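Local coordinates for protein enoyl-CoA hydratase (Mycobacterium thermoresistibile, PDB 3T3W) that probably catalyses the hydration of enoyl-CoA thioesters in lipid metabolism, at residues C139-A144 with M196-V201; T32-R37 with R71-H76. One frame throughout, in Å; residues are numbered along the deposited sequence.

Contact 1 of 2, residues C139-A144 with M196-V201; sequences CDLIIA and MVNRVV. With EDO (1,2-ethanediol), chain H.
N198 meets the strand start at L141 and I142 with both its side chain and its backbone. Its CB lies 3.4 Å from I142 O. CG stands beside the backbone N of N198 (chi1 -71°), which turns the amide back toward L141 and I142. OD1 then accepts the I142 N-H at 3.0 Å; the donor is tilted 27° from the amide carbonyl plane. The same OD1 lies close to L141 CA. ND2 comes to 3.6 Å from L141 CD2, the two side chains crossing at about a right angle. ND2 is also hydrogen-bonded to E178 of the second subunit. The backbone N of N198 returns a bond to I142 O at 2.8 Å, in the carbonyl plane. I142 is thus gripped on both its N-H and its C=O by one asparagine, just before regular parallel pairing begins. From there A144 N bonds to R199 O, and V201 N to A144 O at 2.9 Å.

The apolar groups divide between the two sheet faces. On one, V197 sets CG1 and CG2 against A144 CB, and its CG2 also meets I142 CG2. On the other, I143 CD1 lies 3.7 Å from R199 CB, the two side chains side by side. I143 CG2 touches V201 CG2 at 3.9 Å. The extended R199 chain carries its guanidinium away to a salt bridge with E178 of the second subunit.

The pairing places 199-201 at the outer edge of the mixed crotonase-fold sheet within this chain. Strand 141-145 pairs on its other side with strand 120-124. Helix 188-194 packs on A144, V197 and V200, and helix 206-217 on I143 and V201.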
ATOM      1  N   CYS F 139      -0.576  -3.023  23.548  1.00  7.99           N
ATOM      2  CA  CYS F 139      -0.275  -1.868  24.365  1.00  8.24           C
ATOM      3  C   CYS F 139       0.647  -0.916  23.592  1.00  7.82           C
ATOM      4  O   CYS F 139       1.440  -1.331  22.752  1.00  7.57           O
ATOM      5  CB  CYS F 139       0.358  -2.278  25.701  1.00  8.63           C
ATOM      6  SG  CYS F 139      -0.747  -3.230  26.799  1.00  9.35           S
ATOM      7  N   ASP F 140       0.531   0.362  23.890  1.00  7.69           N
ATOM      8  CA  ASP F 140       1.332   1.369  23.246  1.00  7.45           C
ATOM      9  C   ASP F 140       2.807   1.276  23.593  1.00  7.39           C
ATOM     10  O   ASP F 140       3.649   1.430  22.708  1.00  7.36           O
ATOM     11  CB  ASP F 140       0.804   2.770  23.555  1.00  7.80           C
ATOM     12  CG  ASP F 140      -0.592   2.985  23.008  1.00  8.05           C
ATOM     13  OD1 ASP F 140      -0.797   2.693  21.798  1.00  9.05           O
ATOM     14  OD2 ASP F 140      -1.477   3.365  23.808  1.00  8.45           O
ATOM     15  N   LEU F 141       3.098   1.135  24.879  1.00  7.37           N
ATOM     16  CA  LEU F 141       4.443   1.070  25.420  1.00  7.34           C
ATOM     17  C   LEU F 141       4.615  -0.242  26.176  1.00  7.56           C
ATOM     18  O   LEU F 141       3.640  -0.784  26.757  1.00  7.50           O
ATOM     19  CB  LEU F 141       4.680   2.218  26.393  1.00  7.34           C
ATOM     20  CG  LEU F 141       4.251   3.626  25.947  1.00  7.37           C
ATOM     21  CD1 LEU F 141       4.599   4.672  27.038  1.00  7.67           C
ATOM     22  CD2 LEU F 141       4.927   4.032  24.633  1.00  7.34           C
ATOM     23  N   ILE F 142       5.833  -0.774  26.122  1.00  8.00           N
ATOM     24  CA  ILE F 142       6.203  -1.962  26.923  1.00  8.45           C
ATOM     25  C   ILE F 142       7.416  -1.668  27.812  1.00  8.87           C
ATOM     26  O   ILE F 142       8.472  -1.204  27.334  1.00  8.90           O
ATOM     27  CB  ILE F 142       6.445  -3.209  26.067  1.00  8.57           C
ATOM     28  CG1 ILE F 142       5.208  -3.558  25.197  1.00  8.35           C
ATOM     29  CG2 ILE F 142       6.835  -4.392  26.990  1.00  9.27           C
ATOM     30  CD1 ILE F 142       5.433  -4.685  24.179  1.00  8.27           C
ATOM     31  N   ILE F 143       7.249  -1.917  29.119  1.00  9.20           N
ATOM     32  CA  ILE F 143       8.354  -1.851  30.082  1.00  9.68           C
ATOM     33  C   ILE F 143       8.625  -3.304  30.487  1.00  9.82           C
ATOM     34  O   ILE F 143       7.696  -4.018  30.859  1.00  9.83           O
ATOM     35  CB  ILE F 143       7.962  -0.981  31.310  1.00 10.64           C
ATOM     36  CG1 ILE F 143       7.433   0.432  30.879  1.00 10.94           C
ATOM     37  CG2 ILE F 143       9.138  -0.845  32.327  1.00 10.70           C
ATOM     38  CD1 ILE F 143       8.376   1.281  30.056  1.00 12.30           C
ATOM     39  N   ALA F 144       9.870  -3.760  30.369  1.00  9.67           N
ATOM     40  CA  ALA F 144      10.229  -5.132  30.673  1.00  9.69           C
ATOM     41  C   ALA F 144      11.205  -5.191  31.838  1.00 10.29           C
ATOM     42  O   ALA F 144      12.163  -4.407  31.930  1.00  9.78           O
ATOM     43  CB  ALA F 144      10.843  -5.836  29.466  1.00  9.70           C
ATOM     44  N   MET F 196      10.938  -2.917  20.355  1.00 10.10           N
ATOM     45  CA  MET F 196       9.744  -3.573  20.832  1.00  9.73           C
ATOM     46  C   MET F 196       9.485  -3.251  22.331  1.00  9.98           C
ATOM     47  O   MET F 196       8.364  -3.155  22.780  1.00  9.47           O
ATOM     48  CB  MET F 196       9.869  -5.087  20.644  1.00  9.97           C
ATOM     49  CG  MET F 196       8.790  -5.836  21.395  1.00 10.36           C
ATOM     50  SD  MET F 196       8.792  -7.576  20.997  1.00 10.74           S
ATOM     51  CE  MET F 196       8.126  -8.256  22.533  1.00 11.38           C
ATOM     52  N   VAL F 197      10.550  -3.168  23.103  1.00 10.53           N
ATOM     53  CA  VAL F 197      10.489  -2.769  24.511  1.00 10.35           C
ATOM     54  C   VAL F 197      11.022  -1.328  24.618  1.00 11.13           C
ATOM     55  O   VAL F 197      12.118  -1.013  24.108  1.00 11.93           O
ATOM     56  CB  VAL F 197      11.268  -3.796  25.391  1.00 11.44           C
ATOM     57  CG1 VAL F 197      11.668  -3.200  26.735  1.00 11.86           C
ATOM     58  CG2 VAL F 197      10.427  -5.089  25.545  1.00 10.37           C
ATOM     59  N   ASN F 198      10.264  -0.463  25.309  1.00 10.25           N
ATOM     60  CA  ASN F 198      10.655   0.924  25.489  1.00 10.61           C
ATOM     61  C   ASN F 198      11.772   1.080  26.521  1.00 12.31           C
ATOM     62  O   ASN F 198      12.617   1.958  26.388  1.00 12.75           O
ATOM     63  CB  ASN F 198       9.451   1.758  25.952  1.00 10.04           C
ATOM     64  CG  ASN F 198       8.404   1.948  24.850  1.00  9.72           C
ATOM     65  OD1 ASN F 198       7.594   1.069  24.621  1.00  9.05           O
ATOM     66  ND2 ASN F 198       8.410   3.128  24.197  1.00  9.18           N
ATOM     67  N   ARG F 199      11.734   0.285  27.592  1.00 12.35           N
ATOM     68  CA  ARG F 199      12.667   0.478  28.708  1.00 14.02           C
ATOM     69  C   ARG F 199      12.785  -0.852  29.432  1.00 12.44           C
ATOM     70  O   ARG F 199      11.809  -1.546  29.564  1.00 12.02           O
ATOM     71  CB  ARG F 199      12.079   1.462  29.706  1.00 16.80           C
ATOM     72  CG  ARG F 199      11.973   2.868  29.181  1.00 22.44           C
ATOM     73  CD  ARG F 199      11.821   3.904  30.298  1.00 26.43           C
ATOM     74  NE  ARG F 199      11.289   5.144  29.699  1.00 29.89           N
ATOM     75  CZ  ARG F 199      10.540   6.028  30.351  1.00 28.71           C
ATOM     76  NH1 ARG F 199      10.209   5.797  31.620  1.00 30.03           N
ATOM     77  NH2 ARG F 199      10.137   7.143  29.736  1.00 28.52           N
ATOM     78  N   VAL F 200      13.991  -1.186  29.849  1.00 12.12           N
ATOM     79  CA  VAL F 200      14.274  -2.372  30.659  1.00 11.75           C
ATOM     80  C   VAL F 200      14.655  -1.873  32.053  1.00 12.13           C
ATOM     81  O   VAL F 200      15.486  -0.937  32.201  1.00 11.96           O
ATOM     82  CB  VAL F 200      15.453  -3.195  30.072  1.00 11.92           C
ATOM     83  CG1 VAL F 200      15.769  -4.405  30.983  1.00 11.88           C
ATOM     84  CG2 VAL F 200      15.149  -3.577  28.607  1.00 11.86           C
ATOM     85  N   VAL F 201      14.033  -2.470  33.069  1.00 11.90           N
ATOM     86  CA  VAL F 201      14.189  -2.025  34.446  1.00 12.28           C
ATOM     87  C   VAL F 201      14.377  -3.263  35.327  1.00 12.48           C
ATOM     88  O   VAL F 201      14.069  -4.402  34.924  1.00 11.22           O
ATOM     89  CB  VAL F 201      12.939  -1.236  34.943  1.00 12.33           C
ATOM     90  CG1 VAL F 201      12.656  -0.020  34.032  1.00 12.67           C
ATOM     91  CG2 VAL F 201      11.707  -2.126  34.990  1.00 12.23           C
TER
HETATM   92  C1  EDO H 303       3.085  -0.171  19.515  1.00 20.15           C
HETATM   93  O1  EDO H 303       2.967   1.157  19.935  1.00 17.73           O
HETATM   94  C2  EDO H 303       2.624  -0.313  18.094  1.00 21.69           C
HETATM   95  O2  EDO H 303       1.200  -0.067  18.073  1.00 24.25           O

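Contact 2 of 2, residues T32-R37 with R71-H76; sequences TITLNR and RANGKH. With EDO (1,2-ethanediol), chain B.
T34 and R71 face each other as a parallel bridge pair, and L35 and A72 form the next. Three backbone bonds hold the register. R71 N donates to I33 O at 2.9 Å, L35 N to R71 O, and N73 N to L35 O at 2.9 Å. The last of these carries the pairing past A72 into the loop.

Polar side chains add a second layer on the T34 face. R71 CG sits between its own backbone N and carbonyl carbon (chi1 61°), and the chain bends at chi3 (-61°). This brings NH1 beside T34, where it donates to OG1 at 3.0 Å, in the guanidinium plane. NH1 also reaches N73 OD1 at 3.1 Å, from above that carbonyl plane. N73 ND2 in turn donates to N36 OD1 at 3.0 Å. The two amide planes are 88° apart, and the donor stands well above the N36 carbonyl plane. T34 CG2 packs against the N73 amide, 3.6 Å from ND2, the two side chains crossing at about a right angle. R71 NE forms a salt bridge with D207, so the guanidinium has partners on NE as well as NH1.

Apolar contacts are fewer. T32 CG2 rests on R71 CD at 3.5 Å. On the opposite sheet face L35 CB meets A72 CB at 3.9 Å.

The two segments close a beta-alpha-beta unit made of strand 30-35, helix 46-61 and strand 67-72. That helix packs on I33 and L35. Beyond strand 30-35 lies the antiparallel strand 22-27, which touches I33, T34, L35 and N36.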
ATOM      1  N   THR F  32      -5.435  -0.034  36.348  1.00 11.50           N
ATOM      2  CA  THR F  32      -4.471  -1.111  36.355  1.00 11.42           C
ATOM      3  C   THR F  32      -5.211  -2.452  36.219  1.00 11.55           C
ATOM      4  O   THR F  32      -6.062  -2.798  37.075  1.00 11.29           O
ATOM      5  CB  THR F  32      -3.634  -1.108  37.638  1.00 11.70           C
ATOM      6  OG1 THR F  32      -3.020   0.192  37.768  1.00 12.15           O
ATOM      7  CG2 THR F  32      -2.579  -2.201  37.572  1.00 11.89           C
ATOM      8  N   ILE F  33      -4.908  -3.148  35.122  1.00 10.87           N
ATOM      9  CA  ILE F  33      -5.504  -4.435  34.805  1.00 10.79           C
ATOM     10  C   ILE F  33      -4.431  -5.491  35.084  1.00 10.95           C
ATOM     11  O   ILE F  33      -3.370  -5.495  34.450  1.00 10.40           O
ATOM     12  CB  ILE F  33      -5.902  -4.524  33.306  1.00 10.22           C
ATOM     13  CG1 ILE F  33      -6.866  -3.391  32.914  1.00 10.38           C
ATOM     14  CG2 ILE F  33      -6.468  -5.907  32.967  1.00 10.14           C
ATOM     15  CD1 ILE F  33      -7.206  -3.269  31.429  1.00 10.04           C
ATOM     16  N   THR F  34      -4.713  -6.391  36.023  1.00 11.13           N
ATOM     17  CA  THR F  34      -3.777  -7.413  36.412  1.00 11.20           C
ATOM     18  C   THR F  34      -4.231  -8.821  36.023  1.00 11.04           C
ATOM     19  O   THR F  34      -5.337  -9.240  36.393  1.00 11.16           O
ATOM     20  CB  THR F  34      -3.538  -7.390  37.942  1.00 11.95           C
ATOM     21  OG1 THR F  34      -2.945  -6.145  38.309  1.00 11.75           O
ATOM     22  CG2 THR F  34      -2.608  -8.552  38.359  1.00 11.80           C
ATOM     23  N   LEU F  35      -3.380  -9.543  35.292  1.00 10.93           N
ATOM     24  CA  LEU F  35      -3.555 -10.973  35.046  1.00 11.33           C
ATOM     25  C   LEU F  35      -3.285 -11.709  36.339  1.00 12.30           C
ATOM     26  O   LEU F  35      -2.189 -11.661  36.859  1.00 12.57           O
ATOM     27  CB  LEU F  35      -2.602 -11.462  33.965  1.00 11.24           C
ATOM     28  CG  LEU F  35      -2.572 -10.692  32.633  1.00 11.00           C
ATOM     29  CD1 LEU F  35      -1.551 -11.371  31.693  1.00 11.30           C
ATOM     30  CD2 LEU F  35      -3.967 -10.602  32.033  1.00 10.95           C
ATOM     31  N   ASN F  36      -4.318 -12.342  36.889  1.00 13.32           N
ATOM     32  CA  ASN F  36      -4.233 -12.972  38.205  1.00 14.41           C
ATOM     33  C   ASN F  36      -4.539 -14.469  38.116  1.00 13.90           C
ATOM     34  O   ASN F  36      -5.434 -14.982  38.797  1.00 13.99           O
ATOM     35  CB  ASN F  36      -5.164 -12.280  39.192  1.00 15.53           C
ATOM     36  CG  ASN F  36      -4.913 -12.711  40.618  1.00 16.94           C
ATOM     37  OD1 ASN F  36      -3.794 -13.036  40.977  1.00 18.29           O
ATOM     38  ND2 ASN F  36      -5.981 -12.773  41.426  1.00 18.90           N
ATOM     39  N   ARG F  37      -3.802 -15.161  37.253  1.00 13.20           N
ATOM     40  CA  ARG F  37      -3.801 -16.613  37.200  1.00 13.75           C
ATOM     41  C   ARG F  37      -2.375 -17.174  37.335  1.00 13.27           C
ATOM     42  O   ARG F  37      -1.908 -17.979  36.504  1.00 12.60           O
ATOM     43  CB  ARG F  37      -4.466 -17.084  35.894  1.00 13.66           C
ATOM     44  CG  ARG F  37      -4.962 -18.500  35.934  1.00 14.29           C
ATOM     45  CD  ARG F  37      -5.388 -18.990  34.563  1.00 14.50           C
ATOM     46  NE  ARG F  37      -5.831 -20.385  34.662  1.00 14.91           N
ATOM     47  CZ  ARG F  37      -6.064 -21.161  33.613  1.00 15.83           C
ATOM     48  NH1 ARG F  37      -5.872 -20.706  32.409  1.00 16.37           N
ATOM     49  NH2 ARG F  37      -6.477 -22.404  33.776  1.00 16.91           N
ATOM     50  N   ARG F  71      -0.550  -5.475  33.675  1.00  9.93           N
ATOM     51  CA  ARG F  71       0.484  -6.171  34.420  1.00 10.38           C
ATOM     52  C   ARG F  71       0.010  -7.573  34.793  1.00 10.30           C
ATOM     53  O   ARG F  71      -1.124  -7.963  34.513  1.00  9.98           O
ATOM     54  CB  ARG F  71       0.881  -5.381  35.667  1.00 11.12           C
ATOM     55  CG  ARG F  71      -0.253  -5.163  36.669  1.00 11.88           C
ATOM     56  CD  ARG F  71       0.104  -4.404  37.941  1.00 13.59           C
ATOM     57  NE  ARG F  71       1.124  -5.122  38.686  1.00 14.26           N
ATOM     58  CZ  ARG F  71       0.870  -6.155  39.499  1.00 15.63           C
ATOM     59  NH1 ARG F  71      -0.375  -6.608  39.690  1.00 15.30           N
ATOM     60  NH2 ARG F  71       1.875  -6.759  40.111  1.00 16.48           N
ATOM     61  N   ALA F  72       0.863  -8.328  35.464  1.00 10.74           N
ATOM     62  CA  ALA F  72       0.593  -9.743  35.732  1.00 10.98           C
ATOM     63  C   ALA F  72       1.205 -10.139  37.075  1.00 12.00           C
ATOM     64  O   ALA F  72       2.342  -9.747  37.375  1.00 12.14           O
ATOM     65  CB  ALA F  72       1.159 -10.616  34.634  1.00 11.14           C
ATOM     66  N   ASN F  73       0.443 -10.908  37.857  1.00 12.45           N
ATOM     67  CA  ASN F  73       0.945 -11.454  39.124  1.00 13.54           C
ATOM     68  C   ASN F  73       1.830 -12.661  38.928  1.00 13.77           C
ATOM     69  O   ASN F  73       1.699 -13.419  37.963  1.00 14.06           O
ATOM     70  CB  ASN F  73      -0.187 -11.783  40.071  1.00 14.02           C
ATOM     71  CG  ASN F  73      -0.778 -10.540  40.720  1.00 14.98           C
ATOM     72  OD1 ASN F  73      -0.133  -9.462  40.768  1.00 15.39           O
ATOM     73  ND2 ASN F  73      -2.020 -10.655  41.181  1.00 15.04           N
ATOM     74  N   GLY F  74       2.780 -12.819  39.853  1.00 14.73           N
ATOM     75  CA  GLY F  74       3.686 -13.952  39.845  1.00 14.94           C
ATOM     76  C   GLY F  74       4.966 -13.783  39.050  1.00 14.50           C
ATOM     77  O   GLY F  74       5.401 -12.674  38.714  1.00 15.16           O
ATOM     78  N   LYS F  75       5.593 -14.912  38.771  1.00 14.51           N
ATOM     79  CA  LYS F  75       6.923 -14.909  38.181  1.00 14.37           C
ATOM     80  C   LYS F  75       6.919 -14.578  36.684  1.00 13.80           C
ATOM     81  O   LYS F  75       7.918 -14.074  36.168  1.00 13.11           O
ATOM     82  CB  LYS F  75       7.565 -16.306  38.305  1.00 15.08           C
ATOM     83  N   HIS F  76       5.812 -14.893  36.014  1.00 14.01           N
ATOM     84  CA  HIS F  76       5.730 -14.870  34.549  1.00 13.12           C
ATOM     85  C   HIS F  76       4.548 -14.081  34.061  1.00 12.67           C
ATOM     86  O   HIS F  76       3.413 -14.288  34.505  1.00 12.30           O
ATOM     87  CB  HIS F  76       5.634 -16.307  34.011  1.00 13.95           C
ATOM     88  CG  HIS F  76       6.809 -17.166  34.391  1.00 15.74           C
ATOM     89  ND1 HIS F  76       8.069 -16.874  34.014  1.00 15.31           N
ATOM     90  CD2 HIS F  76       6.886 -18.331  35.177  1.00 17.71           C
ATOM     91  CE1 HIS F  76       8.924 -17.799  34.529  1.00 18.60           C
ATOM     92  NE2 HIS F  76       8.201 -18.697  35.239  1.00 18.37           N
TER
HETATM   93  C1  EDO B 304      -9.112 -23.948  35.282  1.00 27.82           C
HETATM   94  O1  EDO B 304      -7.714 -24.090  35.540  1.00 25.56           O
HETATM   95  C2  EDO B 304      -9.808 -23.209  36.427  1.00 29.44           C
HETATM   96  O2  EDO B 304      -9.176 -21.934  36.685  1.00 27.61           O

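How the contacts relate
Both contacts are parallel strand pairings in the same mixed sheet. Strand 120-124 lies between them, and the two contacts do not touch; their centres are 16 Å apart and their nearest atoms about 7 Å. Contact 1 joins the last two strands at one edge and is mostly buried. Contact 2 joins the second and third strands near the other edge and is only partly buried. The side chains differ accordingly. In contact 1 the side chains that meet are mostly valines, isoleucines and an alanine, and its polar ends reach the second subunit. In contact 2 an arginine-asparagine network lies on one face, and no other chain of the assembly touches it.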